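Local coordinates for protein discoidin-2 (Dictyostelium discoideum, PDB 2VM9) that is a homotrimeric galactose- and N-acetylgalactosamine-binding lectin of the slime mould that may take part in spore coat formation, at residues A14-R19 and A65-V70; H72-S77 and Y152-K157; V201-K206 and L246-V251. All coordinates share one frame; numbering follows the deposited sequence.

Interaction 1 of 3, residues A14-R19 and A65-V70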
loop_
_atom_site.group_PDB
_atom_site.type_symbol
_atom_site.label_atom_id
_atom_site.label_comp_id
_atom_site.label_asym_id
_atom_site.label_seq_id
_atom_site.Cartn_x
_atom_site.Cartn_y
_atom_site.Cartn_z
ATOM N N ALA A 14 -3.898 10.224 -11.522
ATOM C CA ALA A 14 -2.585 10.519 -10.937
ATOM C C ALA A 14 -2.090 9.373 -10.024
ATOM O O ALA A 14 -1.598 9.590 -8.924
ATOM C CB ALA A 14 -2.599 11.894 -10.191
ATOM N N LEU A 15 -2.267 8.137 -10.481
ATOM C CA LEU A 15 -1.908 6.972 -9.666
ATOM C C LEU A 15 -0.497 6.441 -9.929
ATOM O O LEU A 15 0.003 5.607 -9.158
ATOM C CB LEU A 15 -2.927 5.843 -9.848
ATOM C CG LEU A 15 -4.349 6.160 -9.350
ATOM C CD1 LEU A 15 -5.306 5.025 -9.662
ATOM C CD2 LEU A 15 -4.347 6.476 -7.830
ATOM N N LEU A 16 0.121 6.862 -11.028
ATOM C CA LEU A 16 1.412 6.303 -11.412
ATOM C C LEU A 16 2.449 7.406 -11.594
ATOM O O LEU A 16 2.120 8.479 -12.078
ATOM C CB LEU A 16 1.287 5.498 -12.715
ATOM C CG LEU A 16 0.341 4.304 -12.625
ATOM C CD1 LEU A 16 0.134 3.718 -14.008
ATOM C CD2 LEU A 16 0.908 3.244 -11.641
ATOM N N ASN A 17 3.679 7.144 -11.172
ATOM C CA ASN A 17 4.811 8.014 -11.461
ATOM C C ASN A 17 5.244 7.676 -12.903
ATOM O O ASN A 17 5.234 6.495 -13.284
ATOM C CB ASN A 17 5.997 7.682 -10.548
ATOM C CG ASN A 17 5.686 7.818 -9.043
ATOM O OD1 ASN A 17 5.765 6.829 -8.259
ATOM N ND2 ASN A 17 5.380 9.042 -8.622
ATOM N N LEU A 18 5.609 8.688 -13.687
ATOM C CA LEU A 18 6.112 8.454 -15.064
ATOM C C LEU A 18 7.560 8.905 -15.170
ATOM O O LEU A 18 7.953 9.945 -14.607
ATOM C CB LEU A 18 5.275 9.230 -16.096
ATOM C CG LEU A 18 3.795 8.859 -16.275
ATOM C CD1 LEU A 18 3.255 9.528 -17.547
ATOM C CD2 LEU A 18 3.648 7.362 -16.353
ATOM N N ARG A 19 8.344 8.143 -15.914
ATOM C CA ARG A 19 9.722 8.511 -16.195
ATOM C C ARG A 19 10.040 8.189 -17.644
ATOM O O ARG A 19 10.061 7.017 -18.037
ATOM C CB ARG A 19 10.671 7.711 -15.305
ATOM C CG ARG A 19 12.142 8.097 -15.560
ATOM C CD ARG A 19 13.070 7.385 -14.592
ATOM N NE ARG A 19 13.201 5.954 -14.879
ATOM C CZ ARG A 19 14.007 5.418 -15.801
ATOM N NH1 ARG A 19 14.734 6.185 -16.595
ATOM N NH2 ARG A 19 14.067 4.094 -15.945
ATOM N N ALA A 65 6.036 3.611 -16.210
ATOM C CA ALA A 65 4.965 4.010 -15.289
ATOM C C ALA A 65 5.019 3.085 -14.090
ATOM O O ALA A 65 5.052 1.855 -14.260
ATOM C CB ALA A 65 3.641 3.911 -15.980
ATOM N N GLY A 66 5.054 3.646 -12.883
ATOM C CA GLY A 66 5.219 2.787 -11.728
ATOM C C GLY A 66 4.527 3.274 -10.474
ATOM O O GLY A 66 4.198 4.471 -10.339
ATOM N N SER A 67 4.320 2.331 -9.563
ATOM C CA SER A 67 3.985 2.627 -8.182
ATOM C C SER A 67 4.163 1.329 -7.387
ATOM O O SER A 67 4.339 0.260 -7.973
ATOM C CB SER A 67 2.560 3.179 -8.071
ATOM O OG SER A 67 1.596 2.140 -8.131
ATOM N N ASP A 68 4.132 1.430 -6.052
ATOM C CA ASP A 68 4.296 0.249 -5.167
ATOM C C ASP A 68 3.221 -0.818 -5.243
ATOM O O ASP A 68 3.459 -1.961 -4.839
ATOM C CB ASP A 68 4.286 0.703 -3.704
ATOM C CG ASP A 68 5.407 1.612 -3.388
ATOM O OD1 ASP A 68 6.506 1.353 -3.907
ATOM O OD2 ASP A 68 5.187 2.586 -2.626
ATOM N N SER A 69 2.024 -0.444 -5.673
ATOM C CA SER A 69 0.900 -1.377 -5.611
ATOM C C SER A 69 0.980 -2.373 -6.751
ATOM O O SER A 69 1.494 -2.066 -7.835
ATOM C CB SER A 69 -0.426 -0.640 -5.656
ATOM O OG SER A 69 -0.537 0.065 -6.871
ATOM N N VAL A 70 0.502 -3.576 -6.496
ATOM C CA VAL A 70 0.370 -4.558 -7.560
ATOM C C VAL A 70 -0.863 -4.159 -8.348
ATOM O O VAL A 70 -1.966 -4.099 -7.806
ATOM C CB VAL A 70 0.193 -5.993 -7.020
ATOM C CG1 VAL A 70 -0.122 -6.940 -8.171
ATOM C CG2 VAL A 70 1.445 -6.435 -6.242
#
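Leu18 lays its CD2 methyl against the CB of Ala65 at 3.5 Å, closer than two carbons usually sit. From the loop just before, Leu16 brings CD1 to the same methyl group, so Ala65 CB is touched by both leucines. The second branch of Leu16 leans the other way along the chain: CD2 lies 3.7 Å from Ser67 OG. In Leu16 and Leu18 alike CG is anti to the carbonyl carbon (chi1 -61° and -65°), which swings one methyl of each against Ala65; Leu18 and Ala65 share a face of the sheet. In the backbone between these contacts, Asn17 and Gly66 form an antiparallel hydrogen-bonded pair. Asn17 N gives to Gly66 O at 2.8 Å and Gly66 N returns to Asn17 O at 2.9 Å. The carbonyl of Asn17 also takes a CA-H...O contact from Ala65. Ser67 OG is hydrogen-bonded to Lys71 NZ and to the carboxylate of Asp68 of a neighbouring subunit. Strand 17-20 is an outermost strand of its five-stranded antiparallel sheet, with strand 63-67 between it and strand 133-142; Leu18 and Ala65 meet Trp149, and Leu16 and Ala65 meet Leu151, both on strand 146-153 of the facing sheet of the beta-sandwich.

Interaction 2 of 3, residues H72-S77 and Y152-K157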
loop_
_atom_site.group_PDB
_atom_site.type_symbol
_atom_site.label_atom_id
_atom_site.label_comp_id
_atom_site.label_asym_id
_atom_site.label_seq_id
_atom_site.Cartn_x
_atom_site.Cartn_y
_atom_site.Cartn_z
ATOM N N HIS A 72 -3.367 -4.732 -11.777
ATOM C CA HIS A 72 -3.802 -5.673 -12.786
ATOM C C HIS A 72 -4.208 -4.834 -13.985
ATOM O O HIS A 72 -5.328 -4.304 -14.026
ATOM C CB HIS A 72 -4.975 -6.499 -12.254
ATOM C CG HIS A 72 -4.559 -7.503 -11.222
ATOM N ND1 HIS A 72 -4.450 -7.193 -9.888
ATOM C CD2 HIS A 72 -4.162 -8.791 -11.345
ATOM C CE1 HIS A 72 -4.033 -8.255 -9.222
ATOM N NE2 HIS A 72 -3.843 -9.237 -10.084
ATOM N N PHE A 73 -3.279 -4.673 -14.933
ATOM C CA PHE A 73 -3.541 -3.842 -16.093
ATOM C C PHE A 73 -4.386 -4.592 -17.099
ATOM O O PHE A 73 -3.995 -5.681 -17.536
ATOM C CB PHE A 73 -2.234 -3.413 -16.751
ATOM C CG PHE A 73 -1.446 -2.410 -15.935
ATOM C CD1 PHE A 73 -1.907 -1.106 -15.788
ATOM C CD2 PHE A 73 -0.239 -2.772 -15.343
ATOM C CE1 PHE A 73 -1.143 -0.152 -15.030
ATOM C CE2 PHE A 73 0.539 -1.855 -14.602
ATOM C CZ PHE A 73 0.069 -0.533 -14.438
ATOM N N VAL A 74 -5.523 -4.004 -17.461
ATOM C CA VAL A 74 -6.464 -4.635 -18.400
ATOM C C VAL A 74 -6.376 -4.077 -19.823
ATOM O O VAL A 74 -6.802 -4.730 -20.783
ATOM C CB VAL A 74 -7.948 -4.563 -17.886
ATOM C CG1 VAL A 74 -8.074 -5.286 -16.564
ATOM C CG2 VAL A 74 -8.458 -3.097 -17.780
ATOM N N ALA A 75 -5.851 -2.856 -19.970
ATOM C CA ALA A 75 -5.684 -2.310 -21.319
ATOM C C ALA A 75 -4.695 -1.174 -21.317
ATOM O O ALA A 75 -4.381 -0.597 -20.251
ATOM C CB ALA A 75 -7.037 -1.814 -21.890
ATOM N N ILE A 76 -4.187 -0.894 -22.517
ATOM C CA ILE A 76 -3.417 0.332 -22.757
ATOM C C ILE A 76 -4.027 1.009 -23.979
ATOM O O ILE A 76 -4.452 0.327 -24.930
ATOM C CB ILE A 76 -1.923 0.009 -23.008
ATOM C CG1 ILE A 76 -1.104 1.296 -23.220
ATOM C CG2 ILE A 76 -1.750 -0.968 -24.216
ATOM C CD1 ILE A 76 0.379 1.014 -23.303
ATOM N N SER A 77 -4.060 2.342 -23.974
ATOM C CA SER A 77 -4.483 3.091 -25.136
ATOM C C SER A 77 -3.360 4.052 -25.502
ATOM O O SER A 77 -2.789 4.669 -24.610
ATOM C CB SER A 77 -5.718 3.913 -24.833
ATOM O OG SER A 77 -6.828 3.036 -24.709
ATOM N N TYR A 152 -5.050 1.251 -18.116
ATOM C CA TYR A 152 -6.308 0.907 -17.426
ATOM C C TYR A 152 -6.070 -0.292 -16.518
ATOM O O TYR A 152 -5.474 -1.279 -16.944
ATOM C CB TYR A 152 -7.431 0.601 -18.417
ATOM C CG TYR A 152 -7.711 1.790 -19.275
ATOM C CD1 TYR A 152 -8.596 2.777 -18.843
ATOM C CD2 TYR A 152 -7.045 1.954 -20.493
ATOM C CE1 TYR A 152 -8.833 3.898 -19.588
ATOM C CE2 TYR A 152 -7.275 3.089 -21.276
ATOM C CZ TYR A 152 -8.189 4.041 -20.823
ATOM O OH TYR A 152 -8.441 5.166 -21.524
ATOM N N ALA A 153 -6.513 -0.177 -15.267
ATOM C CA ALA A 153 -6.275 -1.246 -14.294
ATOM C C ALA A 153 -7.586 -1.622 -13.609
ATOM O O ALA A 153 -8.535 -0.835 -13.578
ATOM C CB ALA A 153 -5.229 -0.789 -13.232
ATOM N N LEU A 154 -7.643 -2.828 -13.048
ATOM C CA LEU A 154 -8.798 -3.166 -12.222
ATOM C C LEU A 154 -8.872 -2.236 -11.019
ATOM O O LEU A 154 -7.854 -1.874 -10.470
ATOM C CB LEU A 154 -8.685 -4.594 -11.700
ATOM C CG LEU A 154 -8.741 -5.685 -12.766
ATOM C CD1 LEU A 154 -8.561 -7.058 -12.094
ATOM C CD2 LEU A 154 -10.080 -5.588 -13.520
ATOM N N PRO A 155 -10.084 -1.874 -10.583
ATOM C CA PRO A 155 -10.192 -1.113 -9.329
ATOM C C PRO A 155 -9.691 -1.928 -8.157
ATOM O O PRO A 155 -9.705 -3.178 -8.216
ATOM C CB PRO A 155 -11.712 -0.902 -9.142
ATOM C CG PRO A 155 -12.319 -1.248 -10.375
ATOM C CD PRO A 155 -11.392 -2.111 -11.210
ATOM N N VAL A 156 -9.277 -1.231 -7.099
ATOM C CA VAL A 156 -8.867 -1.869 -5.847
ATOM C C VAL A 156 -10.085 -2.535 -5.211
ATOM O O VAL A 156 -11.187 -2.010 -5.259
ATOM C CB VAL A 156 -8.165 -0.865 -4.881
ATOM C CG1 VAL A 156 -7.676 -1.572 -3.627
ATOM C CG2 VAL A 156 -6.962 -0.225 -5.578
ATOM N N LYS A 157 -9.895 -3.728 -4.664
ATOM C CA LYS A 157 -11.007 -4.432 -4.021
ATOM C C LYS A 157 -11.213 -3.857 -2.618
ATOM O O LYS A 157 -10.274 -3.350 -2.024
ATOM C CB LYS A 157 -10.672 -5.918 -3.931
ATOM C CG LYS A 157 -10.520 -6.617 -5.271
ATOM C CD LYS A 157 -11.868 -7.111 -5.770
ATOM C CE LYS A 157 -11.702 -8.115 -6.905
ATOM N NZ LYS A 157 -12.947 -8.923 -7.110
HETATM O O HOH W 1 -5.407 -3.074 -10.324
HETATM O O HOH W 2 -9.143 4.585 -24.161
#
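Tyr152 meets Ala75 and Ser77 with one edge of its ring: CD2 lies 3.7 Å from Ala75 O, and CE2 comes 3.5 Å from Ser77 OG. Nearer the backbone, Tyr152 CB touches Val74 CG2, the two side chains crossing at about a right angle. Leu154 spreads its two methyls over His72 and Val74, with CD1 on His72 CB at 3.6 Å and CD2 on Val74 CG1. Having CG1 anti to the carbonyl carbon (chi1 -61°) lets Val74 offer one methyl to each of these neighbours. The backbone behind them carries a classic beta bulge: two residues, Val74 and Ala75, stand opposite the single residue Tyr152, whose carbonyl oxygen takes a bond from Val74 N at 2.8 Å and a weak one from Ala75 N. Tyr152 N answers to Ala75 O at 2.9 Å, and beyond the bulge Leu154 N reaches His72 O. One water, receiving from His72 N and giving to Leu154 O, spans the strands where they part. A second water links Ser77 OG with Tyr152 OH, 2.8 Å from each. Further out, Thr122 hydrogen-bonds Ser77 OG, while Asn257 of a neighbouring subunit holds His72 NE2 and Leu196 of that subunit packs on both His72 and Leu154.

Interaction 3 of 3, residues V201-K206 and L246-V251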
loop_
_atom_site.group_PDB
_atom_site.type_symbol
_atom_site.label_atom_id
_atom_site.label_comp_id
_atom_site.label_asym_id
_atom_site.label_seq_id
_atom_site.Cartn_x
_atom_site.Cartn_y
_atom_site.Cartn_z
ATOM N N VAL A 201 -14.137 -8.463 14.180
ATOM C CA VAL A 201 -13.236 -9.082 15.154
ATOM C C VAL A 201 -13.436 -10.589 15.068
ATOM O O VAL A 201 -14.507 -11.114 15.412
ATOM C CB VAL A 201 -13.475 -8.587 16.609
ATOM C CG1 VAL A 201 -12.618 -9.381 17.600
ATOM C CG2 VAL A 201 -13.162 -7.079 16.765
ATOM N N SER A 202 -12.379 -11.262 14.628
ATOM C CA SER A 202 -12.376 -12.714 14.486
ATOM C C SER A 202 -11.676 -13.334 15.676
ATOM O O SER A 202 -10.715 -12.772 16.203
ATOM C CB SER A 202 -11.658 -13.120 13.201
ATOM O OG SER A 202 -12.436 -12.735 12.093
ATOM N N ILE A 203 -12.155 -14.495 16.119
ATOM C CA ILE A 203 -11.603 -15.091 17.343
ATOM C C ILE A 203 -11.357 -16.596 17.181
ATOM O O ILE A 203 -11.968 -17.240 16.333
ATOM C CB ILE A 203 -12.528 -14.816 18.603
ATOM C CG1 ILE A 203 -13.899 -15.510 18.488
ATOM C CG2 ILE A 203 -12.699 -13.295 18.838
ATOM C CD1 ILE A 203 -14.844 -15.349 19.730
ATOM N N GLY A 204 -10.456 -17.131 17.994
ATOM C CA GLY A 204 -10.156 -18.554 17.949
ATOM C C GLY A 204 -9.699 -19.006 19.312
ATOM O O GLY A 204 -8.878 -18.345 19.951
ATOM N N CYS A 205 -10.187 -20.160 19.746
ATOM C CA CYS A 205 -9.882 -20.611 21.111
ATOM C C CYS A 205 -8.465 -21.221 21.173
ATOM O O CYS A 205 -8.060 -21.981 20.275
ATOM C CB CYS A 205 -10.924 -21.606 21.572
ATOM S SG CYS A 205 -10.705 -22.101 23.323
ATOM N N LYS A 206 -7.721 -20.862 22.221
ATOM C CA LYS A 206 -6.410 -21.471 22.476
ATOM C C LYS A 206 -6.241 -22.059 23.868
ATOM O O LYS A 206 -5.145 -22.484 24.244
ATOM C CB LYS A 206 -5.265 -20.504 22.142
ATOM C CG LYS A 206 -5.213 -19.262 23.022
ATOM C CD LYS A 206 -3.941 -18.459 22.677
ATOM C CE LYS A 206 -3.815 -17.258 23.564
ATOM N NZ LYS A 206 -2.698 -16.283 23.170
ATOM N N LEU A 246 -11.301 -20.027 29.805
ATOM C CA LEU A 246 -11.191 -20.142 28.342
ATOM C C LEU A 246 -10.341 -18.991 27.901
ATOM O O LEU A 246 -10.419 -17.903 28.503
ATOM C CB LEU A 246 -12.558 -19.988 27.667
ATOM C CG LEU A 246 -13.569 -21.114 27.868
ATOM C CD1 LEU A 246 -14.956 -20.619 27.425
ATOM C CD2 LEU A 246 -13.133 -22.363 27.097
ATOM N N THR A 247 -9.574 -19.197 26.830
ATOM C CA THR A 247 -8.772 -18.114 26.247
ATOM C C THR A 247 -9.000 -18.065 24.747
ATOM O O THR A 247 -8.993 -19.105 24.092
ATOM C CB THR A 247 -7.248 -18.298 26.509
ATOM O OG1 THR A 247 -7.005 -18.358 27.917
ATOM C CG2 THR A 247 -6.457 -17.139 25.894
ATOM N N PHE A 248 -9.191 -16.857 24.218
ATOM C CA PHE A 248 -9.224 -16.642 22.763
ATOM C C PHE A 248 -8.114 -15.706 22.310
ATOM O O PHE A 248 -7.816 -14.706 22.984
ATOM C CB PHE A 248 -10.562 -16.031 22.335
ATOM C CG PHE A 248 -11.735 -16.972 22.494
ATOM C CD1 PHE A 248 -12.115 -17.801 21.436
ATOM C CD2 PHE A 248 -12.425 -17.045 23.702
ATOM C CE1 PHE A 248 -13.190 -18.707 21.570
ATOM C CE2 PHE A 248 -13.522 -17.938 23.862
ATOM C CZ PHE A 248 -13.886 -18.781 22.807
ATOM N N ASP A 249 -7.549 -15.993 21.136
ATOM C CA ASP A 249 -6.829 -14.944 20.412
ATOM C C ASP A 249 -7.863 -14.245 19.539
ATOM O O ASP A 249 -8.792 -14.879 19.021
ATOM C CB ASP A 249 -5.734 -15.537 19.533
ATOM C CG ASP A 249 -4.392 -15.650 20.263
ATOM O OD1 ASP A 249 -4.257 -15.077 21.380
ATOM O OD2 ASP A 249 -3.484 -16.317 19.727
ATOM N N TYR A 250 -7.706 -12.943 19.364
ATOM C CA TYR A 250 -8.559 -12.236 18.415
ATOM C C TYR A 250 -7.730 -11.530 17.351
ATOM O O TYR A 250 -6.570 -11.150 17.590
ATOM C CB TYR A 250 -9.476 -11.234 19.121
ATOM C CG TYR A 250 -8.788 -9.949 19.580
ATOM C CD1 TYR A 250 -8.572 -8.882 18.675
ATOM C CD2 TYR A 250 -8.369 -9.792 20.900
ATOM C CE1 TYR A 250 -7.945 -7.706 19.082
ATOM C CE2 TYR A 250 -7.734 -8.595 21.334
ATOM C CZ TYR A 250 -7.544 -7.559 20.408
ATOM O OH TYR A 250 -6.924 -6.389 20.802
ATOM N N VAL A 251 -8.351 -11.352 16.186
ATOM C CA VAL A 251 -7.746 -10.605 15.081
ATOM C C VAL A 251 -8.818 -9.600 14.653
ATOM O O VAL A 251 -9.879 -9.993 14.177
ATOM C CB VAL A 251 -7.325 -11.532 13.916
ATOM C CG1 VAL A 251 -6.753 -10.708 12.738
ATOM C CG2 VAL A 251 -6.260 -12.587 14.389
HETATM O O HOH W 3 -0.885 -15.954 20.377
#
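Phe248 and Ile203 form the close-packed side of this strand pair. Ile203 sets CD1 over one face of the ring, 4.0 Å above its plane and displaced toward the rim. Its CG1 stands between the backbone N and the carbonyl carbon (chi1 66°), an orientation that leads CD1 to Phe248 and leaves CG2 to touch Tyr250 CB at 3.8 Å. Cys205 CB meets Phe248 CE1, while its sulfur is poised over the ring in a longer sulfur-aromatic contact, 4.8 Å from SG to the Phe248 ring centroid and 19° off the normal. Leu233 and Trp219 extend this apolar layer.

On the other side the contact rests chiefly on a charged pair and a water, although the trimer buries both Lys206 and Asp249. Lys206, extended beyond CG, runs across Asp249 at about a right angle and ends in a salt bridge, NZ to OD1 of Asp249 at 2.7 Å. The ammonium arrives on the syn side of that oxygen but 29° out of the carboxylate plane. On the way, Lys206 CE passes 3.5 Å from Thr247 CG2. Glu168 makes a second salt bridge to the ammonium, which probably helps both carboxylates stay charged. Asp249 OD2 is held by a water and by the backbone N of Ile203 in a neighbouring subunit, so this polar side also meets the trimer interface.

Five backbone hydrogen bonds join the strands, including reciprocal pairs between Ser202 and Val251 and between Gly204 and Asp249. Strand 243-254, flanked within this chain by strands 163-170 and 200-211, is the centre of one sheet of the antiparallel beta-sandwich of H-type lectins.

Interactions 1 and 2 belong to the beta-sandwich of the F5/8 type C domain, their centres 12 Å apart. They touch where Leu16 CD1 meets Phe73 CE1 at 4.2 Å, and the chain turns a corner at Asp68-Ser69 between strand 63-67 and strand 70-79. Interaction 3 lies in the lectin-like domain, beyond the linker: its nearest atoms are about 21 Å from interaction 1 and about 17 Å from interaction 2. Both of the first two lie away from the calcium and carbohydrate sites. In interaction 3, by contrast, the Leu246 side chain is about 7 Å from that of the carbohydrate-binding Asp209 and about 8 Å from that of Trp238. All three contacts also meet neighbouring subunits of the trimer.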